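Local coordinates for protein putative pyrazinamidase/nicotinamidase (Streptococcus mutans, PDB 3S2S) that probably hydrolyses nicotinamide, and the related amide pyrazinamide, as a zinc-binding enzyme of the isochorismatase family, at residues Gly53-Gly58 with Pro103-Lys108; Tyr44-Val49 with Asp114-Leu119; His96-Leu101 with Arg138-Phe143; Leu166-Val171 with Val192-Gln197. All blocks are in the same frame, centred on the assembly; numbering follows the deposited sequence.

Contact 1. Residues Gly53-Gly58 with Pro103-Lys108. With ZN (zinc ion), chain E.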
loop_
_atom_site.group_PDB
_atom_site.type_symbol
_atom_site.label_atom_id
_atom_site.label_comp_id
_atom_site.label_asym_id
_atom_site.label_seq_id
_atom_site.Cartn_x
_atom_site.Cartn_y
_atom_site.Cartn_z
ATOM N N GLY A 53 -12.225 1.989 32.260
ATOM C CA GLY A 53 -11.936 2.297 30.864
ATOM C C GLY A 53 -13.158 2.201 29.968
ATOM O O GLY A 53 -14.005 1.316 30.134
ATOM N N LYS A 54 -13.233 3.101 28.991
ATOM C CA LYS A 54 -14.421 3.226 28.141
ATOM C C LYS A 54 -14.739 2.025 27.240
ATOM O O LYS A 54 -15.884 1.829 26.837
ATOM C CB LYS A 54 -14.332 4.506 27.310
ATOM C CG LYS A 54 -14.247 5.767 28.152
ATOM C CD LYS A 54 -14.122 6.994 27.275
ATOM C CE LYS A 54 -13.762 8.212 28.097
ATOM N NZ LYS A 54 -13.515 9.381 27.227
ATOM N N LEU A 55 -13.736 1.220 26.915
ATOM C CA LEU A 55 -13.968 0.035 26.100
ATOM C C LEU A 55 -13.112 -1.076 26.658
ATOM O O LEU A 55 -12.399 -1.775 25.928
ATOM C CB LEU A 55 -13.591 0.307 24.640
ATOM C CG LEU A 55 -14.192 -0.634 23.599
ATOM C CD1 LEU A 55 -15.712 -0.701 23.733
ATOM C CD2 LEU A 55 -13.797 -0.179 22.207
ATOM N N THR A 56 -13.185 -1.239 27.972
ATOM C CA THR A 56 -12.216 -2.079 28.652
ATOM C C THR A 56 -12.484 -3.577 28.501
ATOM O O THR A 56 -13.630 -4.023 28.554
ATOM C CB THR A 56 -12.128 -1.724 30.152
ATOM O OG1 THR A 56 -11.139 -2.562 30.761
ATOM C CG2 THR A 56 -13.484 -1.922 30.838
ATOM N N ALA A 57 -11.408 -4.331 28.308
ATOM C CA ALA A 57 -11.433 -5.786 28.327
ATOM C C ALA A 57 -11.379 -6.319 29.762
ATOM O O ALA A 57 -11.583 -7.506 29.991
ATOM C CB ALA A 57 -10.268 -6.339 27.516
ATOM N N GLY A 58 -11.092 -5.443 30.723
ATOM C CA GLY A 58 -11.206 -5.801 32.137
ATOM C C GLY A 58 -10.155 -6.745 32.694
ATOM O O GLY A 58 -8.984 -6.650 32.349
ATOM N N PRO A 103 -18.449 2.620 21.529
ATOM C CA PRO A 103 -18.505 3.855 22.308
ATOM C C PRO A 103 -17.194 4.597 22.125
ATOM O O PRO A 103 -16.178 3.962 21.825
ATOM C CB PRO A 103 -18.590 3.361 23.762
ATOM C CG PRO A 103 -18.937 1.932 23.692
ATOM C CD PRO A 103 -18.464 1.417 22.374
ATOM N N PRO A 104 -17.200 5.917 22.328
ATOM C CA PRO A 104 -15.957 6.688 22.280
ATOM C C PRO A 104 -14.913 6.050 23.180
ATOM O O PRO A 104 -15.247 5.603 24.280
ATOM C CB PRO A 104 -16.365 8.045 22.857
ATOM C CG PRO A 104 -17.834 8.122 22.634
ATOM C CD PRO A 104 -18.342 6.727 22.783
ATOM N N HIS A 105 -13.673 5.993 22.715
ATOM C CA HIS A 105 -12.598 5.363 23.475
ATOM C C HIS A 105 -11.285 5.927 22.969
ATOM O O HIS A 105 -11.192 6.311 21.796
ATOM C CB HIS A 105 -12.630 3.851 23.282
ATOM C CG HIS A 105 -12.459 3.423 21.859
ATOM N ND1 HIS A 105 -13.516 3.321 20.984
ATOM C CD2 HIS A 105 -11.355 3.065 21.163
ATOM C CE1 HIS A 105 -13.070 2.925 19.803
ATOM N NE2 HIS A 105 -11.760 2.768 19.884
ATOM N N ASN A 106 -10.276 5.989 23.840
ATOM C CA ASN A 106 -8.960 6.524 23.465
ATOM C C ASN A 106 -9.063 7.866 22.753
ATOM O O ASN A 106 -8.403 8.113 21.736
ATOM C CB ASN A 106 -8.151 5.524 22.611
ATOM C CG ASN A 106 -7.285 4.598 23.463
ATOM O OD1 ASN A 106 -7.638 4.260 24.592
ATOM N ND2 ASN A 106 -6.138 4.181 22.915
ATOM N N ILE A 107 -9.883 8.748 23.310
ATOM C CA ILE A 107 -10.041 10.066 22.716
ATOM C C ILE A 107 -8.779 10.898 22.909
ATOM O O ILE A 107 -8.227 10.965 24.013
ATOM C CB ILE A 107 -11.244 10.803 23.346
ATOM C CG1 ILE A 107 -12.534 10.003 23.131
ATOM C CG2 ILE A 107 -11.363 12.200 22.779
ATOM C CD1 ILE A 107 -12.806 9.635 21.651
ATOM N N LYS A 108 -8.323 11.533 21.839
ATOM C CA LYS A 108 -7.137 12.370 21.887
ATOM C C LYS A 108 -7.299 13.445 22.959
ATOM O O LYS A 108 -8.360 14.066 23.061
ATOM C CB LYS A 108 -6.879 12.992 20.515
ATOM C CG LYS A 108 -6.341 11.965 19.474
ATOM C CD LYS A 108 -6.048 12.628 18.136
HETATM ZN ZN ZN E . -10.600 2.409 18.056
HETATM O O HOH W 1 -10.927 8.492 26.067
HETATM O O HOH W 2 -10.625 0.303 18.450
HETATM O O HOH W 3 -9.351 1.837 16.268
#
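Two first torsions set up this meeting: Leu55 turns CG away from its own backbone N (chi1 -160°), and His105 tucks its ring between N and the carbonyl carbon (chi1 60°). Between them they lay a methyl group on an imidazole. Leu55 CD2 sits 3.8 Å from the centroid of the His105 ring, only 15° off the normal, a CH-pi contact displaced toward the ND1 side of the ring. The other methyl, CD1, reaches Pro103 CD at 3.7 Å, so the fork of the leucine straddles both the start of the 103-108 loop and its histidine. That histidine is a zinc ligand of this isochorismatase-family site, with NE2 bound to the metal at 2.2 Å; Asp87, His89 and Glu98 supply the remaining protein ligands, and two waters complete the shell. The other ring nitrogen, ND1, donates to Pro103 O at 2.9 Å, nearly straight and in the ring plane, which fixes the rotation of the imidazole and probably makes NE2 a better donor to the metal. Lys54 runs its extended chain along the Pro104 carbonyl, with CB 3.3 Å from Pro104 O. Its ammonium end stops near Ile107, where one water accepts from both Lys54 NZ and Ile107 N at 3.0 Å each.

Contact 2. Residues Tyr44-Val49 with Asp114-Leu119. With CAD (cacodylic acid), chain F.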
loop_
_atom_site.group_PDB
_atom_site.type_symbol
_atom_site.label_atom_id
_atom_site.label_comp_id
_atom_site.label_asym_id
_atom_site.label_seq_id
_atom_site.Cartn_x
_atom_site.Cartn_y
_atom_site.Cartn_z
ATOM N N TYR A 44 -2.268 -0.857 24.748
ATOM C CA TYR A 44 -2.347 -1.242 26.155
ATOM C C TYR A 44 -2.605 -0.021 27.035
ATOM O O TYR A 44 -1.765 0.390 27.858
ATOM C CB TYR A 44 -1.108 -2.040 26.601
ATOM C CG TYR A 44 -1.415 -2.844 27.836
ATOM C CD1 TYR A 44 -2.249 -3.961 27.763
ATOM C CD2 TYR A 44 -0.911 -2.462 29.077
ATOM C CE1 TYR A 44 -2.573 -4.688 28.919
ATOM C CE2 TYR A 44 -1.218 -3.189 30.237
ATOM C CZ TYR A 44 -2.043 -4.296 30.139
ATOM O OH TYR A 44 -2.359 -4.997 31.294
ATOM N N THR A 45 -3.778 0.579 26.838
ATOM C CA THR A 45 -4.092 1.842 27.494
ATOM C C THR A 45 -5.243 1.712 28.489
ATOM O O THR A 45 -5.962 0.704 28.538
ATOM C CB THR A 45 -4.493 2.922 26.466
ATOM O OG1 THR A 45 -5.704 2.520 25.814
ATOM C CG2 THR A 45 -3.375 3.149 25.420
ATOM N N TYR A 46 -5.420 2.761 29.283
ATOM C CA TYR A 46 -6.480 2.766 30.286
ATOM C C TYR A 46 -7.862 2.435 29.735
ATOM O O TYR A 46 -8.595 1.632 30.323
ATOM C CB TYR A 46 -6.488 4.094 31.041
ATOM C CG TYR A 46 -5.650 4.031 32.300
ATOM C CD1 TYR A 46 -4.257 3.933 32.236
ATOM C CD2 TYR A 46 -6.250 4.067 33.550
ATOM C CE1 TYR A 46 -3.486 3.859 33.385
ATOM C CE2 TYR A 46 -5.484 3.995 34.715
ATOM C CZ TYR A 46 -4.109 3.899 34.630
ATOM O OH TYR A 46 -3.360 3.831 35.795
ATOM N N ASP A 47 -8.242 3.032 28.608
ATOM C CA ASP A 47 -9.579 2.739 28.075
ATOM C C ASP A 47 -9.805 1.286 27.672
ATOM O O ASP A 47 -10.946 0.812 27.670
ATOM C CB ASP A 47 -9.944 3.669 26.914
ATOM C CG ASP A 47 -10.548 4.978 27.391
ATOM O OD1 ASP A 47 -11.065 5.018 28.538
ATOM O OD2 ASP A 47 -10.490 5.957 26.633
ATOM N N PHE A 48 -8.731 0.568 27.355
ATOM C CA PHE A 48 -8.858 -0.836 26.974
ATOM C C PHE A 48 -8.607 -1.830 28.104
ATOM O O PHE A 48 -8.872 -3.021 27.939
ATOM C CB PHE A 48 -7.919 -1.162 25.816
ATOM C CG PHE A 48 -8.366 -0.575 24.509
ATOM C CD1 PHE A 48 -9.559 -0.975 23.931
ATOM C CD2 PHE A 48 -7.598 0.381 23.864
ATOM C CE1 PHE A 48 -9.978 -0.432 22.709
ATOM C CE2 PHE A 48 -8.012 0.924 22.644
ATOM C CZ PHE A 48 -9.206 0.512 22.081
ATOM N N VAL A 49 -8.095 -1.344 29.229
ATOM C CA VAL A 49 -7.589 -2.231 30.271
ATOM C C VAL A 49 -8.187 -1.949 31.654
ATOM O O VAL A 49 -8.536 -2.882 32.380
ATOM C CB VAL A 49 -6.052 -2.166 30.353
ATOM C CG1 VAL A 49 -5.504 -3.191 31.375
ATOM C CG2 VAL A 49 -5.438 -2.396 28.944
ATOM N N ASP A 114 -3.630 6.955 28.231
ATOM C CA ASP A 114 -2.459 6.660 29.057
ATOM C C ASP A 114 -2.163 5.168 28.989
ATOM O O ASP A 114 -3.088 4.369 29.035
ATOM C CB ASP A 114 -2.714 6.999 30.525
ATOM C CG ASP A 114 -2.725 8.494 30.803
ATOM O OD1 ASP A 114 -2.332 9.283 29.924
ATOM O OD2 ASP A 114 -3.126 8.867 31.926
ATOM N N LEU A 115 -0.885 4.800 28.920
ATOM C CA LEU A 115 -0.498 3.397 29.028
ATOM C C LEU A 115 -0.820 2.849 30.424
ATOM O O LEU A 115 -0.714 3.566 31.434
ATOM C CB LEU A 115 0.992 3.235 28.744
ATOM C CG LEU A 115 1.396 3.544 27.304
ATOM C CD1 LEU A 115 2.908 3.707 27.195
ATOM C CD2 LEU A 115 0.881 2.396 26.433
ATOM N N TYR A 116 -1.205 1.576 30.483
ATOM C CA TYR A 116 -1.619 0.966 31.747
ATOM C C TYR A 116 -0.479 0.165 32.364
ATOM O O TYR A 116 0.262 -0.515 31.653
ATOM C CB TYR A 116 -2.833 0.077 31.496
ATOM C CG TYR A 116 -3.475 -0.449 32.747
ATOM C CD1 TYR A 116 -4.479 0.265 33.375
ATOM C CD2 TYR A 116 -3.074 -1.659 33.296
ATOM C CE1 TYR A 116 -5.082 -0.214 34.527
ATOM C CE2 TYR A 116 -3.681 -2.155 34.430
ATOM C CZ TYR A 116 -4.675 -1.423 35.046
ATOM O OH TYR A 116 -5.271 -1.913 36.199
ATOM N N GLY A 117 -0.316 0.265 33.684
ATOM C CA GLY A 117 0.741 -0.477 34.354
ATOM C C GLY A 117 2.145 0.084 34.168
ATOM O O GLY A 117 2.328 1.263 33.856
ATOM N N ALA A 118 3.145 -0.767 34.361
ATOM C CA ALA A 118 4.537 -0.326 34.341
ATOM C C ALA A 118 5.012 0.064 32.948
ATOM O O ALA A 118 6.058 0.683 32.806
ATOM C CB ALA A 118 5.444 -1.391 34.925
ATOM N N LEU A 119 4.243 -0.296 31.925
ATOM C CA LEU A 119 4.561 0.110 30.564
ATOM C C LEU A 119 4.589 1.637 30.484
ATOM O O LEU A 119 5.381 2.220 29.750
ATOM C CB LEU A 119 3.495 -0.467 29.630
ATOM C CG LEU A 119 3.769 -0.924 28.212
ATOM C CD1 LEU A 119 5.053 -1.757 28.056
ATOM C CD2 LEU A 119 2.529 -1.685 27.730
HETATM AS AS CAD F . -8.345 -3.111 19.584
HETATM C C1 CAD F . -7.511 -2.249 21.119
HETATM C C2 CAD F . -10.197 -2.463 19.321
HETATM O O1 CAD F . -8.192 -4.739 19.589
HETATM O O HOH W 4 -1.634 1.816 35.717
#
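A short turn leading from strand 37-42 into helix 46-49 is clasped here by the loop that precedes helix 119-125. Thr45 and Leu115 form a single beta bridge, closed by two backbone bonds: Tyr116 N to Tyr44 O at 2.9 Å and Tyr46 N to Asp114 O at 2.8 Å. Around this bridge the side chains interlock, with Tyr116 at the centre. Its CG stands anti to the backbone N (chi1 -172°), which brings the phenol ring up to both Tyr46 and Val49. Val49 CG1 lies over one face of the Tyr116 ring, 3.7 Å from the centroid. At its CD1 edge, Tyr116 points at the face of Tyr46, CD1 centred above that ring in an edge-to-face pair with planes at 58°. The edge of the Tyr46 ring in turn lies against the carbonyls of Asp114 and Leu115, with Tyr46 CE1 3.4 Å from Leu115 O. A water joins Tyr46 OH to Gly117 N. Tyr44 presents a ring edge to Tyr116 O and packs its CD2 against Leu119 CD2 at 3.8 Å, while its hydroxyl is bonded to Ala61 O. Phe48 turns to the other side of the helix, where the centre of its ring face meets methyl C1 of cacodylic acid; CZ is the closest atom, at 3.4 Å. The bridge and the turn that carries Phe48 thus lie at the C-terminal edge of the parallel sheet, where alpha/beta folds of this kind place their active sites.

Contact 3. Residues His96-Leu101 with Arg138-Phe143. With ZN (zinc ion), chain E.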
loop_
_atom_site.group_PDB
_atom_site.type_symbol
_atom_site.label_atom_id
_atom_site.label_comp_id
_atom_site.label_asym_id
_atom_site.label_seq_id
_atom_site.Cartn_x
_atom_site.Cartn_y
_atom_site.Cartn_z
ATOM N N HIS A 96 -15.519 8.396 10.290
ATOM C CA HIS A 96 -14.887 7.134 10.676
ATOM C C HIS A 96 -15.956 6.062 10.910
ATOM O O HIS A 96 -16.820 6.231 11.772
ATOM C CB HIS A 96 -14.097 7.353 11.956
ATOM C CG HIS A 96 -13.073 6.289 12.222
ATOM N ND1 HIS A 96 -13.225 4.988 11.788
ATOM C CD2 HIS A 96 -11.885 6.335 12.872
ATOM C CE1 HIS A 96 -12.170 4.281 12.153
ATOM N NE2 HIS A 96 -11.340 5.075 12.808
ATOM N N PRO A 97 -15.903 4.953 10.151
ATOM C CA PRO A 97 -16.896 3.869 10.269
ATOM C C PRO A 97 -16.976 3.324 11.682
ATOM O O PRO A 97 -18.007 2.810 12.097
ATOM C CB PRO A 97 -16.341 2.779 9.337
ATOM C CG PRO A 97 -15.503 3.506 8.358
ATOM C CD PRO A 97 -14.952 4.716 9.046
ATOM N N GLU A 98 -15.880 3.451 12.416
ATOM C CA GLU A 98 -15.773 2.856 13.728
ATOM C C GLU A 98 -16.666 3.592 14.721
ATOM O O GLU A 98 -17.085 3.030 15.737
ATOM C CB GLU A 98 -14.310 2.899 14.172
ATOM C CG GLU A 98 -13.959 1.945 15.298
ATOM C CD GLU A 98 -12.566 2.170 15.800
ATOM O OE1 GLU A 98 -12.408 2.360 17.019
ATOM O OE2 GLU A 98 -11.628 2.182 14.978
ATOM N N THR A 99 -16.971 4.850 14.415
ATOM C CA THR A 99 -17.752 5.682 15.314
ATOM C C THR A 99 -19.130 5.102 15.581
ATOM O O THR A 99 -19.684 5.288 16.667
ATOM C CB THR A 99 -17.893 7.104 14.769
ATOM O OG1 THR A 99 -16.588 7.685 14.652
ATOM C CG2 THR A 99 -18.741 7.945 15.717
ATOM N N LYS A 100 -19.680 4.390 14.602
ATOM C CA LYS A 100 -20.985 3.755 14.742
ATOM C C LYS A 100 -20.926 2.431 15.496
ATOM O O LYS A 100 -21.954 1.910 15.919
ATOM C CB LYS A 100 -21.595 3.486 13.362
ATOM C CG LYS A 100 -22.064 4.721 12.617
ATOM C CD LYS A 100 -22.645 4.357 11.247
ATOM C CE LYS A 100 -21.561 3.943 10.243
ATOM N NZ LYS A 100 -20.914 2.629 10.550
ATOM N N LEU A 101 -19.729 1.880 15.649
ATOM C CA LEU A 101 -19.580 0.494 16.084
ATOM C C LEU A 101 -19.259 0.359 17.569
ATOM O O LEU A 101 -19.587 -0.658 18.192
ATOM C CB LEU A 101 -18.485 -0.200 15.263
ATOM C CG LEU A 101 -18.720 -0.399 13.767
ATOM C CD1 LEU A 101 -17.498 -1.078 13.137
ATOM C CD2 LEU A 101 -19.955 -1.243 13.556
ATOM N N ARG A 138 -5.637 5.112 13.763
ATOM C CA ARG A 138 -7.085 5.271 13.755
ATOM C C ARG A 138 -7.835 4.011 13.377
ATOM O O ARG A 138 -9.031 3.922 13.604
ATOM C CB ARG A 138 -7.502 6.405 12.801
ATOM C CG ARG A 138 -7.085 7.775 13.307
ATOM C CD ARG A 138 -7.421 8.873 12.305
ATOM N NE ARG A 138 -8.856 9.085 12.150
ATOM C CZ ARG A 138 -9.571 8.650 11.116
ATOM N NH1 ARG A 138 -8.992 7.935 10.136
ATOM N NH2 ARG A 138 -10.866 8.913 11.062
ATOM N N HIS A 139 -7.144 3.057 12.741
ATOM C CA HIS A 139 -7.757 1.763 12.445
ATOM C C HIS A 139 -7.224 0.744 13.423
ATOM O O HIS A 139 -6.369 1.051 14.256
ATOM C CB HIS A 139 -7.448 1.299 11.008
ATOM C CG HIS A 139 -8.160 2.094 9.956
ATOM N ND1 HIS A 139 -7.740 2.124 8.640
ATOM C CD2 HIS A 139 -9.249 2.893 10.023
ATOM C CE1 HIS A 139 -8.555 2.898 7.939
ATOM N NE2 HIS A 139 -9.487 3.368 8.751
ATOM N N TYR A 140 -7.692 -0.489 13.309
ATOM C CA TYR A 140 -7.280 -1.501 14.276
ATOM C C TYR A 140 -5.815 -1.924 14.088
ATOM O O TYR A 140 -5.018 -1.975 15.046
ATOM C CB TYR A 140 -8.211 -2.707 14.139
ATOM C CG TYR A 140 -9.686 -2.350 14.220
ATOM C CD1 TYR A 140 -10.246 -1.871 15.408
ATOM C CD2 TYR A 140 -10.529 -2.544 13.124
ATOM C CE1 TYR A 140 -11.603 -1.566 15.478
ATOM C CE2 TYR A 140 -11.875 -2.241 13.191
ATOM C CZ TYR A 140 -12.412 -1.766 14.373
ATOM O OH TYR A 140 -13.762 -1.469 14.423
ATOM N N SER A 141 -5.429 -2.153 12.831
ATOM C CA SER A 141 -4.042 -2.480 12.527
ATOM C C SER A 141 -3.062 -1.323 12.770
ATOM O O SER A 141 -3.301 -0.187 12.375
ATOM C CB SER A 141 -3.920 -2.891 11.054
ATOM O OG SER A 141 -2.547 -3.012 10.694
ATOM N N ALA A 142 -1.928 -1.651 13.368
ATOM C CA ALA A 142 -0.881 -0.667 13.629
ATOM C C ALA A 142 -0.246 -0.138 12.334
ATOM O O ALA A 142 0.452 0.871 12.367
ATOM C CB ALA A 142 0.196 -1.299 14.489
ATOM N N PHE A 143 -0.462 -0.833 11.225
ATOM C CA PHE A 143 0.144 -0.450 9.945
ATOM C C PHE A 143 -0.731 0.518 9.165
ATOM O O PHE A 143 -0.236 1.246 8.304
ATOM C CB PHE A 143 0.406 -1.680 9.055
ATOM C CG PHE A 143 1.541 -2.552 9.530
ATOM C CD1 PHE A 143 2.867 -2.247 9.161
ATOM C CD2 PHE A 143 1.303 -3.644 10.355
ATOM C CE1 PHE A 143 3.925 -3.053 9.597
ATOM C CE2 PHE A 143 2.368 -4.447 10.811
ATOM C CZ PHE A 143 3.676 -4.145 10.424
HETATM ZN ZN ZN E . -10.600 2.409 18.056
HETATM O O HOH W 3 -9.351 1.837 16.268
HETATM O O HOH W 2 -10.625 0.303 18.450
#
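One hydrogen bond ties these loops together: His96 NE2 donates to Arg138 O at 2.7 Å. The acceptor lies in the imidazole plane, but the donor approaches from 37° above the carbonyl plane. Holding CG anti to the backbone N (chi1 -162°) also puts His96 CD2 over one face of the Arg138 guanidinium, 3.3 Å from NH2, ring and guanidinium inclined rather than stacked. The charge of that arginine is met by a salt bridge to Glu154 of the third subunit. Among ring contacts, His96 CE1 comes up to the edge of His139, 3.9 Å from its CD2.

Metal binding falls to Glu98, whose extended chain carries OE1 to the zinc at 2.1 Å. Its other oxygen, OE2, accepts from a zinc-bound water at 2.6 Å, so both carboxylate oxygens serve the metal shell. Van der Waals contact comes from Tyr140, which crosses Glu98 obliquely with its ring plane 20° from the carboxylate; Tyr140 OH is 3.5 Å from Glu98 CG and bonds to Val210 O of the second subunit. Tyr140 also lines the cacodylate pocket, so the arrangement belongs to a zinc site bordering the ligand pocket at a subunit interface.

Contact 4. Residues Leu166-Val171 with Val192-Gln197. With CAD (cacodylic acid), chain F.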
loop_
_atom_site.group_PDB
_atom_site.type_symbol
_atom_site.label_atom_id
_atom_site.label_comp_id
_atom_site.label_asym_id
_atom_site.label_seq_id
_atom_site.Cartn_x
_atom_site.Cartn_y
_atom_site.Cartn_z
ATOM N N LEU A 166 -6.688 -5.921 21.466
ATOM C CA LEU A 166 -7.226 -7.194 21.920
ATOM C C LEU A 166 -6.700 -8.229 20.925
ATOM O O LEU A 166 -6.497 -7.920 19.733
ATOM C CB LEU A 166 -8.753 -7.187 21.850
ATOM C CG LEU A 166 -9.556 -6.265 22.773
ATOM C CD1 LEU A 166 -11.039 -6.573 22.587
ATOM C CD2 LEU A 166 -9.150 -6.483 24.196
ATOM N N THR A 167 -6.500 -9.451 21.390
ATOM C CA THR A 167 -5.875 -10.485 20.563
ATOM C C THR A 167 -6.573 -10.648 19.214
ATOM O O THR A 167 -5.907 -10.783 18.172
ATOM C CB THR A 167 -5.911 -11.838 21.298
ATOM O OG1 THR A 167 -5.623 -11.621 22.684
ATOM C CG2 THR A 167 -4.879 -12.785 20.725
ATOM N N ASP A 168 -7.908 -10.640 19.239
ATOM C CA ASP A 168 -8.716 -10.936 18.057
ATOM C C ASP A 168 -9.096 -9.719 17.217
ATOM O O ASP A 168 -9.765 -9.876 16.194
ATOM C CB ASP A 168 -9.997 -11.689 18.470
ATOM C CG ASP A 168 -10.829 -10.904 19.466
ATOM O OD1 ASP A 168 -10.272 -10.507 20.510
ATOM O OD2 ASP A 168 -12.030 -10.659 19.201
ATOM N N ILE A 169 -8.690 -8.509 17.624
ATOM C CA ILE A 169 -8.985 -7.330 16.815
ATOM C C ILE A 169 -7.669 -6.612 16.468
ATOM O O ILE A 169 -7.080 -6.878 15.409
ATOM C CB ILE A 169 -10.015 -6.403 17.490
ATOM C CG1 ILE A 169 -11.293 -7.205 17.768
ATOM C CG2 ILE A 169 -10.312 -5.193 16.604
ATOM C CD1 ILE A 169 -12.319 -6.452 18.613
ATOM N N CYS A 170 -7.172 -5.732 17.334
ATOM C CA CYS A 170 -5.958 -4.987 16.951
ATOM C C CYS A 170 -4.699 -5.831 16.762
ATOM O O CYS A 170 -3.887 -5.578 15.856
ATOM C CB CYS A 170 -5.696 -3.793 17.888
ATOM S SG CYS A 170 -7.073 -2.585 17.774
ATOM N N VAL A 171 -4.525 -6.843 17.602
ATOM C CA VAL A 171 -3.376 -7.709 17.445
ATOM C C VAL A 171 -3.538 -8.511 16.162
ATOM O O VAL A 171 -2.620 -8.570 15.351
ATOM C CB VAL A 171 -3.230 -8.631 18.661
ATOM C CG1 VAL A 171 -2.095 -9.607 18.443
ATOM C CG2 VAL A 171 -2.994 -7.779 19.947
ATOM N N VAL A 192 -0.592 -10.854 25.502
ATOM C CA VAL A 192 -1.733 -10.443 24.681
ATOM C C VAL A 192 -2.987 -10.902 25.396
ATOM O O VAL A 192 -2.938 -11.866 26.168
ATOM C CB VAL A 192 -1.726 -11.030 23.236
ATOM C CG1 VAL A 192 -0.602 -10.416 22.407
ATOM C CG2 VAL A 192 -1.637 -12.554 23.242
ATOM N N ALA A 193 -4.099 -10.202 25.184
ATOM C CA ALA A 193 -5.363 -10.599 25.820
ATOM C C ALA A 193 -6.589 -10.085 25.083
ATOM O O ALA A 193 -6.509 -9.115 24.343
ATOM C CB ALA A 193 -5.403 -10.125 27.279
ATOM N N SER A 194 -7.734 -10.734 25.297
ATOM C CA SER A 194 -9.001 -10.198 24.808
ATOM C C SER A 194 -10.056 -10.332 25.904
ATOM O O SER A 194 -9.832 -11.012 26.900
ATOM C CB SER A 194 -9.489 -10.971 23.571
ATOM O OG SER A 194 -10.663 -10.357 23.028
ATOM N N LEU A 195 -11.198 -9.684 25.706
ATOM C CA LEU A 195 -12.299 -9.790 26.656
ATOM C C LEU A 195 -12.900 -11.162 26.495
ATOM O O LEU A 195 -13.175 -11.872 27.479
ATOM C CB LEU A 195 -13.359 -8.727 26.371
ATOM C CG LEU A 195 -14.417 -8.560 27.466
ATOM C CD1 LEU A 195 -15.063 -7.193 27.377
ATOM C CD2 LEU A 195 -15.473 -9.651 27.406
ATOM N N SER A 196 -13.107 -11.515 25.230
ATOM C CA SER A 196 -13.648 -12.812 24.847
ATOM C C SER A 196 -12.547 -13.858 24.810
ATOM O O SER A 196 -11.681 -13.815 23.945
ATOM C CB SER A 196 -14.279 -12.721 23.456
ATOM O OG SER A 196 -14.614 -14.015 22.980
ATOM N N GLN A 197 -12.575 -14.809 25.733
ATOM C CA GLN A 197 -11.543 -15.828 25.725
ATOM C C GLN A 197 -11.715 -16.770 24.521
ATOM O O GLN A 197 -10.734 -17.306 23.997
ATOM C CB GLN A 197 -11.575 -16.614 27.036
ATOM C CG GLN A 197 -10.529 -17.709 27.143
HETATM AS AS CAD F . -8.345 -3.111 19.584
HETATM C C1 CAD F . -7.511 -2.249 21.119
HETATM C C2 CAD F . -10.197 -2.463 19.321
HETATM O O1 CAD F . -8.192 -4.739 19.589
#
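This is a buried contact between the start of helix 167-180 and the segment 192-197 that begins on strand 192-193, on the C-terminal side of the parallel sheet. Two hydrogen bonds carry it. Thr167 N donates to Ala193 O at 3.0 Å from well above the carbonyl plane, and Leu166 CA approaches the same oxygen at 3.2 Å. Ser194 OG, swung anti to its backbone N (chi1 -175°), donates to Asp168 OD1 at 2.6 Å on the syn side of the carboxylate. Thr167 OG1 lies close over the Ala193 carbonyl but bonds to His200 ND1. Its CG2 packs on Val192 CG2 at 4.1 Å. Nearby, Leu166 CD2 rests 3.8 Å from Ser194 CA.

The pinned helix start faces the ligand. Leu166, entered through a cis peptide, and Cys170 both point backbone N-H groups at O1 of cacodylic acid, each at 2.7 Å. Cys170 SG lies only 2.3 Å from the arsenic. Two N-H donors converging on one oxygen beside a cysteine sulfur resemble an oxyanion hole, consistent with the nucleophilic cysteine of this hydrolase family; the helix dipole would probably add to the pull on a negative oxygen there.

Overall arrangement
All four contacts gather around one pocket at the C-terminal side of the parallel sheet. Along the chain, contact 1 is nested inside the loop closed by contact 2, contact 3 crosses both, and contact 4 follows last. Contacts 1 and 2 have centres 11 Å apart and meet through bonds from Asn106 to Asp47 and Thr45. Contacts 1 and 3 share the zinc and two of its waters, with centres 13 Å apart. Contacts 2 and 4 do not touch, yet both reach the cacodylate. Tyr140 packs on Ile169 and Cys170, joining contact 3 to contact 4, and both border the second subunit. Metal and ligand sites are thus assembled from loops distant in sequence.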